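Local coordinates for calcium uptake protein 2, mitochondrial (Homo sapiens, PDB 6LB7), which probably senses mitochondrial calcium through EF-hands and helps regulate calcium uptake into the organelle as a partner of the calcium uniporter, at residues Ile257-Phe262 / Arg267-Ala272; Phe298-Asp303 / His308-Gly313. One frame throughout, in Å; residues are numbered along the deposited sequence.

Contact 1 of 2, residues Ile257-Phe262 / Arg267-Ala272; sequences IAMQMF and RPVRLA
Near the C-terminal end of helix 252-264, Phe-262 O accepts a hydrogen bond from Arg-267 N at 2.9 Å, nearly straight at the hydrogen (165°), which ties the helix end to the extended loop of Arg-267 to Val-269. The same two residues also meet through their side chains. Phe-262 turns the edge of its ring to Arg-267, and its CE1 stands over the centre of one face of the Arg-267 guanidinium, with CE1 to CZ 3.9 Å. Since the two planes are 70° apart, this is an edge-on approach and not a stack. The guanidinium has its polar partner elsewhere: NH2 forms a salt bridge with Glu-273 in the next helix, which probably helps keep its face against the ring edge. On the buried side Val-269 sends both methyls to Met-259, its CG1 lying 3.9 Å from Met-259 SD. The Met-259 chain, bent at chi2 and chi3, brings the sulfur there. Val-269 CG2 also reaches Phe-262 CB, at 4.1 Å. Val-269 is the centre of an inverse gamma turn and pairs by backbone hydrogen bonds with Leu-306. That pairing joins two helix-loop-helix units and is consistent with a pair of EF-hands, probably the C-terminal lobe.

Contact 2 of 2, residues Phe298-Asp303 / His308-Gly313; sequences FDLDGD and HEEFLG
Phe-298 lays one ring face against the backbone of Phe-311: Phe-311 CA is 4.0 Å from the centroid of the Phe-298 ring and 19° off its normal, a CH-pi contact that lies offset toward the rim. The rings themselves meet obliquely, their planes 59° apart and centroids separated by 5.3 Å. Phe-311 CD1 does the touching, 3.6 Å from Phe-298 CE1. In Phe-311 the CG stands anti to the backbone N (chi1 176°), a torsion that swings the ring out alongside the CA covered by Phe-298; CD1 therefore meets the same face. Beside the ring pair, Leu-300 CD1 comes within 4.2 Å of Glu-310 CD, an apolar branch against the carbon of a carboxylate. Further out, Tyr-223 meets the Phe-298 ring and Phe-255 packs on Phe-311, while backbone bonding to Ser-307 holds Phe-298 near the helix start. The loop is shaped from within by Asp-299 OD1, which accepts Gly-302 N at 3.1 Å from above the carboxylate plane and Asp-301 N more weakly. This Asx motif, in a DLDGD sequence between helices 288-298 and 308-320, is consistent with the start of an EF-hand loop, Glu-310 falling at its twelfth position; the structure records no calcium here.

Contacts 1 and 2 follow one another along the chain, with centres 12 Å apart, and meet directly. Each joins the end of one helix, or the loop leaving it, to what follows, as expected for the two hands of an EF-hand pair. His-308 bridges the two: its CD2 lies 3.5 Å from Val-269 CG2, and its CB 3.7 Å from Met-259 SD. A second touch runs between the loops, Arg-270 NH1 to Asp-303 O at 2.9 Å. Helix 252-264 serves both, Met-259 touching Val-269 in one and His-308 of the other. The calcium ion seen in the structure lies in a different helix-loop-helix, bound by Asp-109, Asp-111, Asn-113, Met-115 and Glu-120; neither contact includes these ligands.

Contact 1 of 2, residues Ile257-Phe262 / Arg267-Ala272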
# COMPACT_ATOMS: atom_id res chain seq x y z
N ILE B 257 10.43 1.92 -2.68
CA ILE B 257 10.39 3.28 -2.13
C ILE B 257 11.78 3.71 -1.69
O ILE B 257 12.20 4.84 -1.93
CB ILE B 257 9.38 3.36 -0.97
CG1 ILE B 257 7.94 3.30 -1.48
CG2 ILE B 257 9.62 4.64 -0.15
CD1 ILE B 257 6.92 2.85 -0.42
N ALA B 258 12.51 2.82 -1.02
CA ALA B 258 13.87 3.16 -0.62
C ALA B 258 14.75 3.40 -1.83
O ALA B 258 15.51 4.38 -1.87
CB ALA B 258 14.44 2.05 0.27
N MET B 259 14.63 2.55 -2.87
CA MET B 259 15.41 2.75 -4.09
C MET B 259 15.10 4.10 -4.73
O MET B 259 16.00 4.79 -5.21
CB MET B 259 15.15 1.63 -5.10
CG MET B 259 15.82 0.29 -4.74
SD MET B 259 17.61 0.46 -4.55
CE MET B 259 17.80 0.25 -2.81
N GLN B 260 13.82 4.50 -4.74
CA GLN B 260 13.47 5.77 -5.34
C GLN B 260 14.00 6.94 -4.53
O GLN B 260 14.38 7.97 -5.09
CB GLN B 260 11.95 5.90 -5.49
CG GLN B 260 11.54 7.07 -6.38
CD GLN B 260 10.05 7.28 -6.43
OE1 GLN B 260 9.37 7.34 -5.40
NE2 GLN B 260 9.51 7.40 -7.65
N MET B 261 14.06 6.79 -3.21
CA MET B 261 14.57 7.90 -2.41
C MET B 261 16.06 8.11 -2.64
O MET B 261 16.52 9.26 -2.71
CB MET B 261 14.25 7.68 -0.94
CG MET B 261 12.79 8.01 -0.61
SD MET B 261 12.47 7.54 1.09
CE MET B 261 10.74 7.97 1.29
N PHE B 262 16.84 7.03 -2.79
CA PHE B 262 18.24 7.18 -3.18
C PHE B 262 18.35 7.85 -4.55
O PHE B 262 19.20 8.72 -4.76
CB PHE B 262 18.95 5.83 -3.23
CG PHE B 262 19.37 5.31 -1.90
CD1 PHE B 262 19.94 6.13 -0.96
CD2 PHE B 262 19.18 3.96 -1.58
CE1 PHE B 262 20.33 5.65 0.27
CE2 PHE B 262 19.57 3.47 -0.35
CZ PHE B 262 20.14 4.31 0.57
N ARG B 267 21.94 9.66 -5.07
CA ARG B 267 22.93 8.81 -4.43
C ARG B 267 23.01 7.49 -5.17
O ARG B 267 22.00 6.77 -5.25
CB ARG B 267 22.60 8.58 -2.96
CG ARG B 267 23.19 9.63 -2.05
CD ARG B 267 22.92 9.36 -0.58
NE ARG B 267 23.69 8.25 -0.04
CZ ARG B 267 23.50 7.76 1.18
NH1 ARG B 267 22.56 8.30 1.96
NH2 ARG B 267 24.22 6.74 1.63
N PRO B 268 24.15 7.15 -5.76
CA PRO B 268 24.27 5.83 -6.39
C PRO B 268 24.06 4.73 -5.37
O PRO B 268 24.47 4.84 -4.21
CB PRO B 268 25.70 5.84 -6.95
CG PRO B 268 26.11 7.28 -6.99
CD PRO B 268 25.40 7.92 -5.83
N VAL B 269 23.43 3.65 -5.82
CA VAL B 269 23.11 2.52 -4.95
C VAL B 269 24.31 1.58 -5.02
O VAL B 269 24.38 0.67 -5.85
CB VAL B 269 21.81 1.84 -5.35
CG1 VAL B 269 21.50 0.71 -4.38
CG2 VAL B 269 20.71 2.85 -5.36
N ARG B 270 25.27 1.80 -4.13
CA ARG B 270 26.33 0.84 -3.96
C ARG B 270 25.93 -0.14 -2.88
O ARG B 270 24.82 -0.11 -2.34
CB ARG B 270 27.66 1.52 -3.61
CG ARG B 270 28.29 2.25 -4.75
CD ARG B 270 29.61 2.85 -4.32
NE ARG B 270 29.73 4.18 -4.89
CZ ARG B 270 30.06 4.44 -6.15
NH1 ARG B 270 30.32 3.45 -6.99
NH2 ARG B 270 30.12 5.69 -6.56
N LEU B 271 26.87 -0.99 -2.52
CA LEU B 271 26.50 -2.09 -1.65
C LEU B 271 26.01 -1.59 -0.30
O LEU B 271 25.00 -2.09 0.22
CB LEU B 271 27.69 -3.04 -1.54
CG LEU B 271 27.66 -4.30 -0.79
CD1 LEU B 271 27.63 -4.00 0.56
CD2 LEU B 271 26.51 -5.18 -1.12
N ALA B 272 26.62 -0.53 0.25
CA ALA B 272 26.14 0.02 1.52
C ALA B 272 24.72 0.58 1.41
O ALA B 272 23.93 0.46 2.36
CB ALA B 272 27.09 1.12 2.03

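Contact 2 of 2, residues Phe298-Asp303 / His308-Gly313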
# COMPACT_ATOMS: atom_id res chain seq x y z
N PHE B 298 23.67 -7.28 -11.94
CA PHE B 298 22.97 -6.04 -12.23
C PHE B 298 23.85 -4.79 -12.04
O PHE B 298 23.32 -3.68 -12.05
CB PHE B 298 21.70 -5.93 -11.37
CG PHE B 298 20.68 -7.02 -11.64
CD1 PHE B 298 20.61 -8.15 -10.82
CD2 PHE B 298 19.80 -6.92 -12.70
CE1 PHE B 298 19.69 -9.15 -11.05
CE2 PHE B 298 18.86 -7.93 -12.95
CZ PHE B 298 18.80 -9.04 -12.12
N ASP B 299 25.16 -4.94 -11.87
CA ASP B 299 26.04 -3.78 -12.03
C ASP B 299 26.35 -3.70 -13.52
O ASP B 299 27.23 -4.38 -14.03
CB ASP B 299 27.31 -3.87 -11.19
CG ASP B 299 28.32 -2.76 -11.52
OD1 ASP B 299 27.98 -1.79 -12.23
OD2 ASP B 299 29.47 -2.83 -11.04
N LEU B 300 25.56 -2.88 -14.22
CA LEU B 300 25.56 -2.84 -15.67
C LEU B 300 26.50 -1.77 -16.24
O LEU B 300 26.71 -1.75 -17.46
CB LEU B 300 24.14 -2.59 -16.20
CG LEU B 300 23.08 -3.64 -15.83
CD1 LEU B 300 21.80 -3.39 -16.60
CD2 LEU B 300 23.57 -5.07 -16.05
N ASP B 301 27.05 -0.89 -15.40
CA ASP B 301 27.92 0.19 -15.85
C ASP B 301 29.39 -0.04 -15.52
O ASP B 301 30.24 0.66 -16.07
CB ASP B 301 27.48 1.53 -15.25
CG ASP B 301 26.11 1.95 -15.73
OD1 ASP B 301 25.71 1.52 -16.83
OD2 ASP B 301 25.42 2.71 -15.00
N GLY B 302 29.70 -0.99 -14.65
CA GLY B 302 31.07 -1.28 -14.29
C GLY B 302 31.64 -0.43 -13.18
O GLY B 302 32.83 -0.56 -12.87
N ASP B 303 30.84 0.44 -12.57
CA ASP B 303 31.32 1.30 -11.50
C ASP B 303 30.83 0.86 -10.13
O ASP B 303 30.79 1.67 -9.19
CB ASP B 303 30.90 2.75 -11.77
CG ASP B 303 31.87 3.74 -11.17
OD1 ASP B 303 33.05 3.37 -10.98
OD2 ASP B 303 31.45 4.88 -10.85
N HIS B 308 19.38 -0.52 -10.27
CA HIS B 308 18.36 -1.02 -9.35
C HIS B 308 16.99 -1.10 -10.00
O HIS B 308 16.16 -1.92 -9.60
CB HIS B 308 18.32 -0.16 -8.10
CG HIS B 308 18.20 1.31 -8.37
ND1 HIS B 308 16.99 1.92 -8.61
CD2 HIS B 308 19.13 2.28 -8.44
CE1 HIS B 308 17.19 3.21 -8.82
NE2 HIS B 308 18.48 3.45 -8.72
N GLU B 309 16.74 -0.27 -11.02
CA GLU B 309 15.48 -0.36 -11.74
C GLU B 309 15.37 -1.68 -12.49
O GLU B 309 14.30 -2.29 -12.53
CB GLU B 309 15.35 0.83 -12.71
CG GLU B 309 15.34 2.21 -12.03
CD GLU B 309 16.71 2.92 -12.06
OE1 GLU B 309 17.77 2.23 -12.11
OE2 GLU B 309 16.72 4.17 -12.04
N GLU B 310 16.48 -2.14 -13.10
CA GLU B 310 16.45 -3.42 -13.79
C GLU B 310 16.35 -4.58 -12.81
O GLU B 310 15.61 -5.54 -13.05
CB GLU B 310 17.68 -3.57 -14.69
CG GLU B 310 17.60 -2.78 -15.98
CD GLU B 310 18.15 -1.37 -15.85
OE1 GLU B 310 18.26 -0.86 -14.70
OE2 GLU B 310 18.48 -0.77 -16.90
N PHE B 311 17.07 -4.49 -11.68
CA PHE B 311 16.94 -5.50 -10.63
C PHE B 311 15.49 -5.63 -10.18
O PHE B 311 14.91 -6.72 -10.20
CB PHE B 311 17.86 -5.12 -9.46
CG PHE B 311 17.74 -6.03 -8.26
CD1 PHE B 311 17.92 -7.41 -8.38
CD2 PHE B 311 17.50 -5.50 -7.01
CE1 PHE B 311 17.83 -8.23 -7.27
CE2 PHE B 311 17.43 -6.31 -5.89
CZ PHE B 311 17.59 -7.68 -6.02
N LEU B 312 14.88 -4.50 -9.81
CA LEU B 312 13.48 -4.47 -9.40
C LEU B 312 12.55 -5.06 -10.47
O LEU B 312 11.57 -5.74 -10.15
CB LEU B 312 13.09 -3.03 -9.08
CG LEU B 312 11.79 -2.86 -8.32
CD1 LEU B 312 11.91 -3.50 -6.93
CD2 LEU B 312 11.44 -1.38 -8.23
N GLY B 313 12.85 -4.82 -11.74
CA GLY B 313 12.07 -5.43 -12.79
C GLY B 313 12.12 -6.94 -12.77
O GLY B 313 11.09 -7.61 -12.88